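Magnesium transporter MgtE (Enterococcus faecalis, PDB 2OUX) probably carries magnesium ions across the cell membrane as a homodimer, and binds several magnesium ions in its cytosolic part. Local coordinates at residues L132-E137 / V214-D219; Y97-V102 / V250-D255; I70-E75 / L105-K110. One frame throughout, in Å; residues are numbered along the deposited sequence.

Interaction 1: residues L132-E137 / V214-D219; sequences LHYEDE and VHVGDD
Tyr-134 and Val-216 meet at the seam between the MgtE intracellular N domain and the second CBS domain, where the loop after helix 122-131 runs beside the type I beta turn, His-215 to Asp-218, that leaves strand 214-215. The two segments run in roughly the same direction, their end-to-end vectors 24° apart. The tight part is a CH-pi contact: Val-216 CG2 stands over one face of the Tyr-134 ring, 3.7 Å from its centroid and 30° off the ring normal. It is displaced toward one side of the ring, and the approach of CG2 to Tyr-134 CE1, 3.2 Å, is close. Val-216 turns this methyl to the ring because CG2 lies anti to the backbone N, which leaves CG1 wedged between N and the carbonyl carbon (chi1 62°). The two side chains cross at about a right angle, and Leu-245 on strand 244-249 packs against both. Backbone hydrogen bonds from Val-216 to Thr-238 and Gly-140 tie the turn to the CBS sheet on one hand and to helix 139-142 on the other.

Further along, the contact opens out and turns polar. Glu-137 lies exposed, with a positive phi, and it is held to the CBS side by a backbone hydrogen bond with Gln-220 rather than by side-chain packing. Glu-137 is, with Glu-260, a residue of a magnesium-binding site. Glu-137 OE1 is 5.5 Å from Asp-219 OD1, like charges that are near but not in contact, whose repulsion a magnesium ion at Glu-137 might lessen. Asp-219 is the N-cap of helix 220-230, with OD2 making a weak hydrogen bond to Glu-221 N; its other carboxylate oxygen, OD1, is left 3.6 Å from Glu-137 O, two acceptors side by side.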
loop_
_atom_site.group_PDB
_atom_site.type_symbol
_atom_site.label_atom_id
_atom_site.label_comp_id
_atom_site.label_asym_id
_atom_site.label_seq_id
_atom_site.Cartn_x
_atom_site.Cartn_y
_atom_site.Cartn_z
ATOM N N LEU A 132 -18.103 -13.377 -10.333
ATOM C CA LEU A 132 -18.853 -14.358 -9.547
ATOM C C LEU A 132 -18.492 -15.760 -10.010
ATOM O O LEU A 132 -18.647 -16.728 -9.267
ATOM C CB LEU A 132 -20.359 -14.158 -9.717
ATOM C CG LEU A 132 -21.066 -13.152 -8.811
ATOM C CD1 LEU A 132 -22.485 -12.968 -9.303
ATOM C CD2 LEU A 132 -21.055 -13.642 -7.365
ATOM N N HIS A 133 -18.009 -15.850 -11.245
ATOM C CA HIS A 133 -17.621 -17.119 -11.860
ATOM C C HIS A 133 -16.383 -17.756 -11.248
ATOM O O HIS A 133 -16.239 -18.977 -11.263
ATOM C CB HIS A 133 -17.360 -16.922 -13.355
ATOM C CG HIS A 133 -18.589 -16.658 -14.159
ATOM N ND1 HIS A 133 -19.553 -17.614 -14.390
ATOM C CD2 HIS A 133 -19.008 -15.541 -14.812
ATOM C CE1 HIS A 133 -20.509 -17.106 -15.148
ATOM N NE2 HIS A 133 -20.199 -15.849 -15.416
ATOM N N TYR A 134 -15.485 -16.931 -10.720
ATOM C CA TYR A 134 -14.242 -17.430 -10.139
ATOM C C TYR A 134 -14.402 -18.235 -8.864
ATOM O O TYR A 134 -15.165 -17.869 -7.971
ATOM C CB TYR A 134 -13.285 -16.265 -9.914
ATOM C CG TYR A 134 -12.978 -15.547 -11.199
ATOM C CD1 TYR A 134 -12.364 -16.214 -12.256
ATOM C CD2 TYR A 134 -13.331 -14.214 -11.378
ATOM C CE1 TYR A 134 -12.109 -15.574 -13.457
ATOM C CE2 TYR A 134 -13.082 -13.562 -12.580
ATOM C CZ TYR A 134 -12.467 -14.248 -13.614
ATOM O OH TYR A 134 -12.197 -13.609 -14.804
ATOM N N GLU A 135 -13.664 -19.339 -8.804
ATOM C CA GLU A 135 -13.677 -20.256 -7.670
ATOM C C GLU A 135 -13.163 -19.574 -6.414
ATOM O O GLU A 135 -12.173 -18.847 -6.448
ATOM C CB GLU A 135 -12.784 -21.476 -7.961
ATOM C CG GLU A 135 -13.131 -22.245 -9.230
ATOM C CD GLU A 135 -14.149 -23.347 -8.989
ATOM O OE1 GLU A 135 -14.817 -23.759 -9.965
ATOM O OE2 GLU A 135 -14.269 -23.808 -7.830
ATOM N N ASP A 136 -13.830 -19.830 -5.301
ATOM C CA ASP A 136 -13.427 -19.261 -4.037
ATOM C C ASP A 136 -11.959 -19.589 -3.734
ATOM O O ASP A 136 -11.501 -20.712 -3.961
ATOM C CB ASP A 136 -14.323 -19.808 -2.925
ATOM C CG ASP A 136 -14.055 -19.156 -1.587
ATOM O OD1 ASP A 136 -13.602 -19.860 -0.660
ATOM O OD2 ASP A 136 -14.298 -17.934 -1.460
ATOM N N GLU A 137 -11.233 -18.589 -3.239
ATOM C CA GLU A 137 -9.831 -18.710 -2.852
ATOM C C GLU A 137 -8.801 -18.629 -3.966
ATOM O O GLU A 137 -7.626 -18.919 -3.749
ATOM C CB GLU A 137 -9.611 -19.978 -2.022
ATOM C CG GLU A 137 -10.545 -20.075 -0.827
ATOM C CD GLU A 137 -9.993 -20.932 0.291
ATOM O OE1 GLU A 137 -9.589 -22.089 0.031
ATOM O OE2 GLU A 137 -9.970 -20.446 1.439
ATOM N N VAL A 214 -0.060 -12.051 -11.720
ATOM C CA VAL A 214 -0.467 -13.396 -11.342
ATOM C C VAL A 214 -1.597 -13.820 -12.272
ATOM O O VAL A 214 -2.225 -12.973 -12.919
ATOM C CB VAL A 214 -0.968 -13.435 -9.879
ATOM C CG1 VAL A 214 0.143 -12.997 -8.943
ATOM C CG2 VAL A 214 -2.186 -12.521 -9.712
ATOM N N HIS A 215 -1.850 -15.127 -12.338
ATOM C CA HIS A 215 -2.901 -15.672 -13.193
ATOM C C HIS A 215 -4.200 -15.741 -12.396
ATOM O O HIS A 215 -4.187 -16.053 -11.212
ATOM C CB HIS A 215 -2.515 -17.077 -13.685
ATOM C CG HIS A 215 -3.539 -17.708 -14.581
ATOM N ND1 HIS A 215 -3.777 -17.273 -15.866
ATOM C CD2 HIS A 215 -4.399 -18.738 -14.370
ATOM C CE1 HIS A 215 -4.735 -18.004 -16.412
ATOM N NE2 HIS A 215 -5.128 -18.899 -15.522
ATOM N N VAL A 216 -5.320 -15.462 -13.048
ATOM C CA VAL A 216 -6.609 -15.460 -12.362
ATOM C C VAL A 216 -6.944 -16.744 -11.577
ATOM O O VAL A 216 -7.705 -16.711 -10.605
ATOM C CB VAL A 216 -7.746 -15.132 -13.362
ATOM C CG1 VAL A 216 -7.821 -16.193 -14.451
ATOM C CG2 VAL A 216 -9.055 -14.994 -12.624
ATOM N N GLY A 217 -6.350 -17.866 -11.974
ATOM C CA GLY A 217 -6.621 -19.115 -11.286
ATOM C C GLY A 217 -5.628 -19.485 -10.198
ATOM O O GLY A 217 -5.784 -20.523 -9.555
ATOM N N ASP A 218 -4.613 -18.651 -9.975
ATOM C CA ASP A 218 -3.618 -18.958 -8.955
ATOM C C ASP A 218 -4.209 -18.950 -7.560
ATOM O O ASP A 218 -5.210 -18.290 -7.304
ATOM C CB ASP A 218 -2.447 -17.977 -9.013
ATOM C CG ASP A 218 -1.803 -17.924 -10.379
ATOM O OD1 ASP A 218 -1.829 -18.951 -11.091
ATOM O OD2 ASP A 218 -1.263 -16.855 -10.735
ATOM N N ASP A 219 -3.571 -19.688 -6.660
ATOM C CA ASP A 219 -4.030 -19.795 -5.285
ATOM C C ASP A 219 -3.703 -18.570 -4.448
ATOM O O ASP A 219 -2.552 -18.139 -4.395
ATOM C CB ASP A 219 -3.416 -21.020 -4.622
ATOM C CG ASP A 219 -3.848 -21.171 -3.179
ATOM O OD1 ASP A 219 -5.055 -21.360 -2.937
ATOM O OD2 ASP A 219 -2.983 -21.094 -2.286
#

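Interaction 2: residues Y97-V102 / V250-D255; sequences YTDNAV and VDDIID. With MG (magnesium ion), chain F.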
loop_
_atom_site.group_PDB
_atom_site.type_symbol
_atom_site.label_atom_id
_atom_site.label_comp_id
_atom_site.label_asym_id
_atom_site.label_seq_id
_atom_site.Cartn_x
_atom_site.Cartn_y
_atom_site.Cartn_z
ATOM N N TYR A 97 -17.117 -1.660 -4.462
ATOM C CA TYR A 97 -16.081 -2.191 -5.341
ATOM C C TYR A 97 -16.527 -3.612 -5.641
ATOM O O TYR A 97 -17.003 -4.330 -4.752
ATOM C CB TYR A 97 -14.716 -2.185 -4.657
ATOM C CG TYR A 97 -14.144 -0.802 -4.592
ATOM C CD1 TYR A 97 -13.765 -0.135 -5.759
ATOM C CD2 TYR A 97 -14.038 -0.128 -3.377
ATOM C CE1 TYR A 97 -13.297 1.174 -5.721
ATOM C CE2 TYR A 97 -13.569 1.188 -3.324
ATOM C CZ TYR A 97 -13.204 1.830 -4.501
ATOM O OH TYR A 97 -12.754 3.126 -4.468
ATOM N N THR A 98 -16.392 -4.006 -6.899
ATOM C CA THR A 98 -16.810 -5.326 -7.328
ATOM C C THR A 98 -16.411 -6.485 -6.416
ATOM O O THR A 98 -17.235 -7.323 -6.083
ATOM C CB THR A 98 -16.311 -5.589 -8.729
ATOM O OG1 THR A 98 -16.647 -4.459 -9.553
ATOM C CG2 THR A 98 -16.963 -6.858 -9.295
ATOM N N ASP A 99 -15.161 -6.547 -5.991
ATOM C CA ASP A 99 -14.774 -7.661 -5.142
ATOM C C ASP A 99 -15.666 -7.723 -3.905
ATOM O O ASP A 99 -16.115 -8.801 -3.505
ATOM C CB ASP A 99 -13.296 -7.556 -4.750
ATOM C CG ASP A 99 -12.982 -6.306 -3.953
ATOM O OD1 ASP A 99 -13.792 -5.351 -3.913
ATOM O OD2 ASP A 99 -11.892 -6.297 -3.373
ATOM N N ASN A 100 -15.948 -6.564 -3.318
ATOM C CA ASN A 100 -16.783 -6.508 -2.129
ATOM C C ASN A 100 -18.235 -6.826 -2.447
ATOM O O ASN A 100 -18.928 -7.434 -1.635
ATOM C CB ASN A 100 -16.695 -5.131 -1.476
ATOM C CG ASN A 100 -15.291 -4.799 -1.004
ATOM O OD1 ASN A 100 -14.575 -5.664 -0.497
ATOM N ND2 ASN A 100 -14.899 -3.538 -1.150
ATOM N N ALA A 101 -18.699 -6.413 -3.619
ATOM C CA ALA A 101 -20.076 -6.689 -4.005
ATOM C C ALA A 101 -20.273 -8.202 -4.151
ATOM O O ALA A 101 -21.196 -8.774 -3.566
ATOM C CB ALA A 101 -20.413 -5.978 -5.305
ATOM N N VAL A 102 -19.402 -8.838 -4.932
ATOM C CA VAL A 102 -19.474 -10.278 -5.143
ATOM C C VAL A 102 -19.501 -11.017 -3.804
ATOM O O VAL A 102 -20.283 -11.949 -3.623
ATOM C CB VAL A 102 -18.278 -10.783 -5.995
ATOM C CG1 VAL A 102 -18.116 -12.288 -5.847
ATOM C CG2 VAL A 102 -18.507 -10.438 -7.450
ATOM N N VAL A 250 -3.140 -5.108 -1.303
ATOM C CA VAL A 250 -2.531 -5.563 -0.064
ATOM C C VAL A 250 -3.477 -5.639 1.129
ATOM O O VAL A 250 -3.299 -6.480 2.005
ATOM C CB VAL A 250 -1.307 -4.693 0.332
ATOM C CG1 VAL A 250 -1.750 -3.291 0.769
ATOM C CG2 VAL A 250 -0.536 -5.371 1.436
ATOM N N ASP A 251 -4.473 -4.763 1.184
ATOM C CA ASP A 251 -5.395 -4.794 2.316
ATOM C C ASP A 251 -6.209 -6.085 2.350
ATOM O O ASP A 251 -6.496 -6.608 3.428
ATOM C CB ASP A 251 -6.335 -3.589 2.294
ATOM C CG ASP A 251 -7.104 -3.481 1.008
ATOM O OD1 ASP A 251 -8.352 -3.405 1.080
ATOM O OD2 ASP A 251 -6.466 -3.467 -0.073
ATOM N N ASP A 252 -6.580 -6.595 1.178
ATOM C CA ASP A 252 -7.333 -7.843 1.121
ATOM C C ASP A 252 -6.409 -9.039 1.358
ATOM O O ASP A 252 -6.811 -10.041 1.949
ATOM C CB ASP A 252 -8.025 -8.002 -0.223
ATOM C CG ASP A 252 -9.143 -7.008 -0.424
ATOM O OD1 ASP A 252 -9.804 -6.589 0.564
ATOM O OD2 ASP A 252 -9.363 -6.665 -1.591
ATOM N N ILE A 253 -5.164 -8.928 0.905
ATOM C CA ILE A 253 -4.209 -10.005 1.103
ATOM C C ILE A 253 -3.971 -10.205 2.584
ATOM O O ILE A 253 -3.756 -11.323 3.041
ATOM C CB ILE A 253 -2.876 -9.703 0.377
ATOM C CG1 ILE A 253 -3.011 -10.134 -1.079
ATOM C CG2 ILE A 253 -1.696 -10.426 1.036
ATOM C CD1 ILE A 253 -2.743 -8.983 -2.058
ATOM N N ILE A 254 -4.006 -9.121 3.346
ATOM C CA ILE A 254 -3.809 -9.261 4.768
ATOM C C ILE A 254 -4.929 -10.122 5.351
ATOM O O ILE A 254 -4.674 -10.972 6.207
ATOM C CB ILE A 254 -3.752 -7.888 5.470
ATOM C CG1 ILE A 254 -2.373 -7.249 5.212
ATOM C CG2 ILE A 254 -4.010 -8.061 6.967
ATOM C CD1 ILE A 254 -2.232 -5.810 5.633
ATOM N N ASP A 255 -6.160 -9.921 4.881
ATOM C CA ASP A 255 -7.284 -10.714 5.381
ATOM C C ASP A 255 -7.082 -12.166 4.974
ATOM O O ASP A 255 -7.359 -13.083 5.741
ATOM C CB ASP A 255 -8.622 -10.216 4.823
ATOM C CG ASP A 255 -9.041 -8.871 5.399
ATOM O OD1 ASP A 255 -8.540 -8.477 6.471
ATOM O OD2 ASP A 255 -9.890 -8.209 4.778
HETATM MG MG MG F . -10.589 -5.025 -2.313
HETATM O O HOH W 1 -12.173 -3.408 -2.822
HETATM O O HOH W 2 -11.934 -5.245 -0.295
HETATM O O HOH W 3 -9.678 -3.481 -1.212
HETATM O O HOH W 4 -9.372 -4.607 -4.158
#
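Asp-99 and Asp-252 reach out from opposite directions to share one magnesium ion, each through OD2 alone: Asp-99 OD2 lies 2.1 Å from the metal and Asp-252 OD2 2.2 Å. The two oxygens occupy neighbouring corners of an octahedron, 3.1 Å from each other, while four waters take the remaining corners. The carboxylate planes of Asp-99 and Asp-252 are turned 60° apart.

Each carboxylate uses its second oxygen on the hydration shell. Water 1 donates to Asp-99 OD1 at 2.8 Å. Water 2 lies 2.7 Å from both Asp-252 OD1 and Asn-100 OD1, and water 3, across the metal from Asp-99, donates to Asp-251 OD1. Asp-99 can face the ion because its CG sits between the backbone N and carbonyl carbon (chi1 62°). Outside this shell, Asp-68 accepts from Asn-100 ND2, Thr-249 holds Asp-251 OD2, and Thr-144 bonds the backbone N of Asp-99.

Each aspartate rides on the first turn of its own helix, and the N-terminal ends of the two helices would probably help to stabilise the negative charges. The site thus clamps the N domain to the second CBS domain. Helix 98-107 leans on helix 122-131 through Thr-98 and Ala-101, whereas helix 250-262 packs Val-250 and Ile-253 on helix 220-230 and meets its counterpart in the second subunit through Val-250 and Ile-254.

Interaction 3: residues I70-E75 / L105-K110; sequences IEEDNE and LNMLDK. With MG (magnesium ion), chain G.
Glu-72 and Asp-73 pack against Met-107, modelled as selenomethionine, where a loop of the N domain passes the last turn of helix 98-107. The loop follows helix 60-67, and its residue Ile-70 buries its side chain against Gln-44 and Met-77 while lending its carbonyl to the metal site. Ile-70 O accepts a hydrogen bond from water 5 at 2.8 Å, and this water is a ligand of a magnesium ion. Glu-71 then begins a type I beta turn that ends at Asn-74.

Glu-72, inside this turn, faces both Met-107 and the metal. Its backbone carbonyl and the base of its side chain lie on the selenomethionine, with Glu-72 O 3.2 Å from Met-107 CG and Glu-72 CG 3.9 Å from the same carbon. Beyond CG the chain bends sharply (chi2 -91°), which carries the carboxylate off the apolar chain and on to the metal. Glu-72 OE1 binds the ion at 2.2 Å, and Glu-72 OE2 accepts from water 6 at 2.6 Å. Waters 5 and 6 stand on opposite sides of the ion, so the loop braces its hydration shell at two facing corners.

Asp-73 starts out pointing away from the helix, yet its carboxylate swings back until OD1 is 4.0 Å from Met-107 SE. Just after Met-107, Leu-108 is buried against Leu-81 and Tyr-116.

One carboxylate oxygen and five waters make up the coordination of this magnesium, so the loop holds a largely hydrated ion. With Asp-103 OD2 placed close to Glu-72 OE2, the positive charge probably offsets the repulsion between two acidic groups. Between the two segments the contact is van der Waals packing on Met-107, while the metal bond is made by the loop; any electrostatic link to the helix would probably run through the ion and Asp-103.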
loop_
_atom_site.group_PDB
_atom_site.type_symbol
_atom_site.label_atom_id
_atom_site.label_comp_id
_atom_site.label_asym_id
_atom_site.label_seq_id
_atom_site.Cartn_x
_atom_site.Cartn_y
_atom_site.Cartn_z
ATOM N N ILE A 70 -17.239 -3.263 5.730
ATOM C CA ILE A 70 -17.946 -4.012 6.760
ATOM C C ILE A 70 -17.706 -5.492 6.416
ATOM O O ILE A 70 -17.813 -5.892 5.253
ATOM C CB ILE A 70 -19.489 -3.721 6.733
ATOM C CG1 ILE A 70 -19.760 -2.241 7.023
ATOM C CG2 ILE A 70 -20.199 -4.616 7.736
ATOM C CD1 ILE A 70 -19.091 -1.748 8.302
ATOM N N GLU A 71 -17.371 -6.299 7.413
ATOM C CA GLU A 71 -17.123 -7.717 7.172
ATOM C C GLU A 71 -18.370 -8.400 6.617
ATOM O O GLU A 71 -19.372 -8.519 7.310
ATOM C CB GLU A 71 -16.664 -8.389 8.466
ATOM C CG GLU A 71 -15.211 -8.099 8.800
ATOM C CD GLU A 71 -14.813 -8.563 10.193
ATOM O OE1 GLU A 71 -15.074 -9.738 10.528
ATOM O OE2 GLU A 71 -14.233 -7.755 10.955
ATOM N N GLU A 72 -18.301 -8.840 5.361
ATOM C CA GLU A 72 -19.437 -9.487 4.704
ATOM C C GLU A 72 -19.883 -10.774 5.394
ATOM O O GLU A 72 -20.947 -11.316 5.090
ATOM C CB GLU A 72 -19.113 -9.803 3.239
ATOM C CG GLU A 72 -18.215 -11.015 3.046
ATOM C CD GLU A 72 -16.758 -10.650 3.016
ATOM O OE1 GLU A 72 -16.381 -9.742 3.774
ATOM O OE2 GLU A 72 -15.997 -11.274 2.248
ATOM N N ASP A 73 -19.058 -11.271 6.306
ATOM C CA ASP A 73 -19.370 -12.486 7.039
ATOM C C ASP A 73 -20.076 -12.092 8.325
ATOM O O ASP A 73 -20.565 -12.942 9.066
ATOM C CB ASP A 73 -18.087 -13.257 7.348
ATOM C CG ASP A 73 -17.499 -13.922 6.116
ATOM O OD1 ASP A 73 -17.451 -13.262 5.056
ATOM O OD2 ASP A 73 -17.083 -15.099 6.208
ATOM N N ASN A 74 -20.090 -10.786 8.577
ATOM C CA ASN A 74 -20.743 -10.174 9.734
ATOM C C ASN A 74 -21.832 -11.125 10.213
ATOM O O ASN A 74 -21.863 -11.546 11.371
ATOM C CB ASN A 74 -21.394 -8.870 9.284
ATOM C CG ASN A 74 -21.884 -8.013 10.437
ATOM O OD1 ASN A 74 -21.092 -7.416 11.164
ATOM N ND2 ASN A 74 -23.200 -7.937 10.601
ATOM N N GLU A 75 -22.728 -11.424 9.276
ATOM C CA GLU A 75 -23.859 -12.329 9.432
ATOM C C GLU A 75 -25.154 -11.596 9.689
ATOM O O GLU A 75 -26.238 -12.158 9.478
ATOM C CB GLU A 75 -23.606 -13.390 10.508
ATOM C CG GLU A 75 -24.353 -14.695 10.205
ATOM C CD GLU A 75 -23.798 -15.879 10.960
ATOM O OE1 GLU A 75 -23.768 -15.799 12.204
ATOM O OE2 GLU A 75 -23.398 -16.878 10.316
ATOM N N LEU A 105 -22.965 -10.580 -2.036
ATOM C CA LEU A 105 -23.923 -11.441 -2.713
ATOM C C LEU A 105 -23.777 -12.919 -2.362
ATOM O O LEU A 105 -24.770 -13.591 -2.078
ATOM C CB LEU A 105 -23.817 -11.239 -4.217
ATOM C CG LEU A 105 -24.225 -9.813 -4.597
ATOM C CD1 LEU A 105 -24.077 -9.610 -6.089
ATOM C CD2 LEU A 105 -25.670 -9.570 -4.169
ATOM N N ASN A 106 -22.550 -13.427 -2.362
ATOM C CA ASN A 106 -22.332 -14.829 -2.029
ATOM C C ASN A 106 -22.671 -15.151 -0.580
ATOM O O ASN A 106 -22.668 -16.314 -0.182
ATOM C CB ASN A 106 -20.888 -15.235 -2.327
ATOM C CG ASN A 106 -20.576 -15.182 -3.799
ATOM O OD1 ASN A 106 -21.380 -15.597 -4.619
ATOM N ND2 ASN A 106 -19.404 -14.671 -4.144
HETATM N N MSE A 107 -22.973 -14.122 0.206
HETATM C CA MSE A 107 -23.325 -14.318 1.607
HETATM C C MSE A 107 -24.834 -14.356 1.797
HETATM O O MSE A 107 -25.343 -15.085 2.644
HETATM C CB MSE A 107 -22.729 -13.206 2.469
HETATM C CG MSE A 107 -21.245 -13.374 2.721
HETATM SE SE MSE A 107 -20.833 -14.975 3.747
HETATM C CE MSE A 107 -20.746 -16.276 2.307
ATOM N N LEU A 108 -25.548 -13.569 1.007
ATOM C CA LEU A 108 -26.999 -13.530 1.096
ATOM C C LEU A 108 -27.546 -14.878 0.652
ATOM O O LEU A 108 -26.845 -15.656 0.003
ATOM C CB LEU A 108 -27.553 -12.437 0.187
ATOM C CG LEU A 108 -26.998 -11.025 0.384
ATOM C CD1 LEU A 108 -27.597 -10.103 -0.665
ATOM C CD2 LEU A 108 -27.311 -10.532 1.790
ATOM N N ASP A 109 -28.797 -15.152 1.012
ATOM C CA ASP A 109 -29.450 -16.399 0.633
ATOM C C ASP A 109 -29.566 -16.434 -0.888
ATOM O O ASP A 109 -29.657 -15.390 -1.530
ATOM C CB ASP A 109 -30.836 -16.476 1.285
ATOM C CG ASP A 109 -30.760 -16.639 2.798
ATOM O OD1 ASP A 109 -31.793 -16.461 3.477
ATOM O OD2 ASP A 109 -29.664 -16.955 3.310
ATOM N N LYS A 110 -29.556 -17.631 -1.462
ATOM C CA LYS A 110 -29.641 -17.774 -2.911
ATOM C C LYS A 110 -30.749 -16.934 -3.549
ATOM O O LYS A 110 -30.624 -16.523 -4.704
ATOM C CB LYS A 110 -29.819 -19.248 -3.287
ATOM C CG LYS A 110 -28.683 -20.153 -2.801
ATOM C CD LYS A 110 -27.308 -19.691 -3.305
ATOM C CE LYS A 110 -27.186 -19.766 -4.828
ATOM N NZ LYS A 110 -25.837 -19.345 -5.313
HETATM MG MG MG G . -14.885 -8.346 2.980
HETATM O O HOH W 5 -16.112 -6.248 3.009
HETATM O O HOH W 6 -13.700 -10.374 2.923
HETATM O O HOH W 7 -15.404 -8.225 0.941
HETATM O O HOH W 8 -13.137 -7.133 2.383
HETATM O O HOH W 9 -14.348 -8.566 5.107
#

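How the interactions relate
Helix 98-107 is the common element. Interaction 2 uses its beginning and interaction 3 its end, with centres about 13 Å apart, and Asp-103, a ligand of another magnesium ion, lies between their segments in the sequence. The magnesium ions of interactions 2 and 3 lie in one acidic region, where the side chains of Glu-72 and Asp-252 are about 8 Å apart. Interaction 1 is centred about 13 Å from the centre of interaction 2 and about 19 Å from that of interaction 3. It touches both through one methyl, Leu-132 CD2, which lies 3.6 Å from Val-102 CG1 and 3.4 Å from Asn-106 OD1. Interactions 1 and 2 bridge the N and CBS domains; interaction 3 stays within the former.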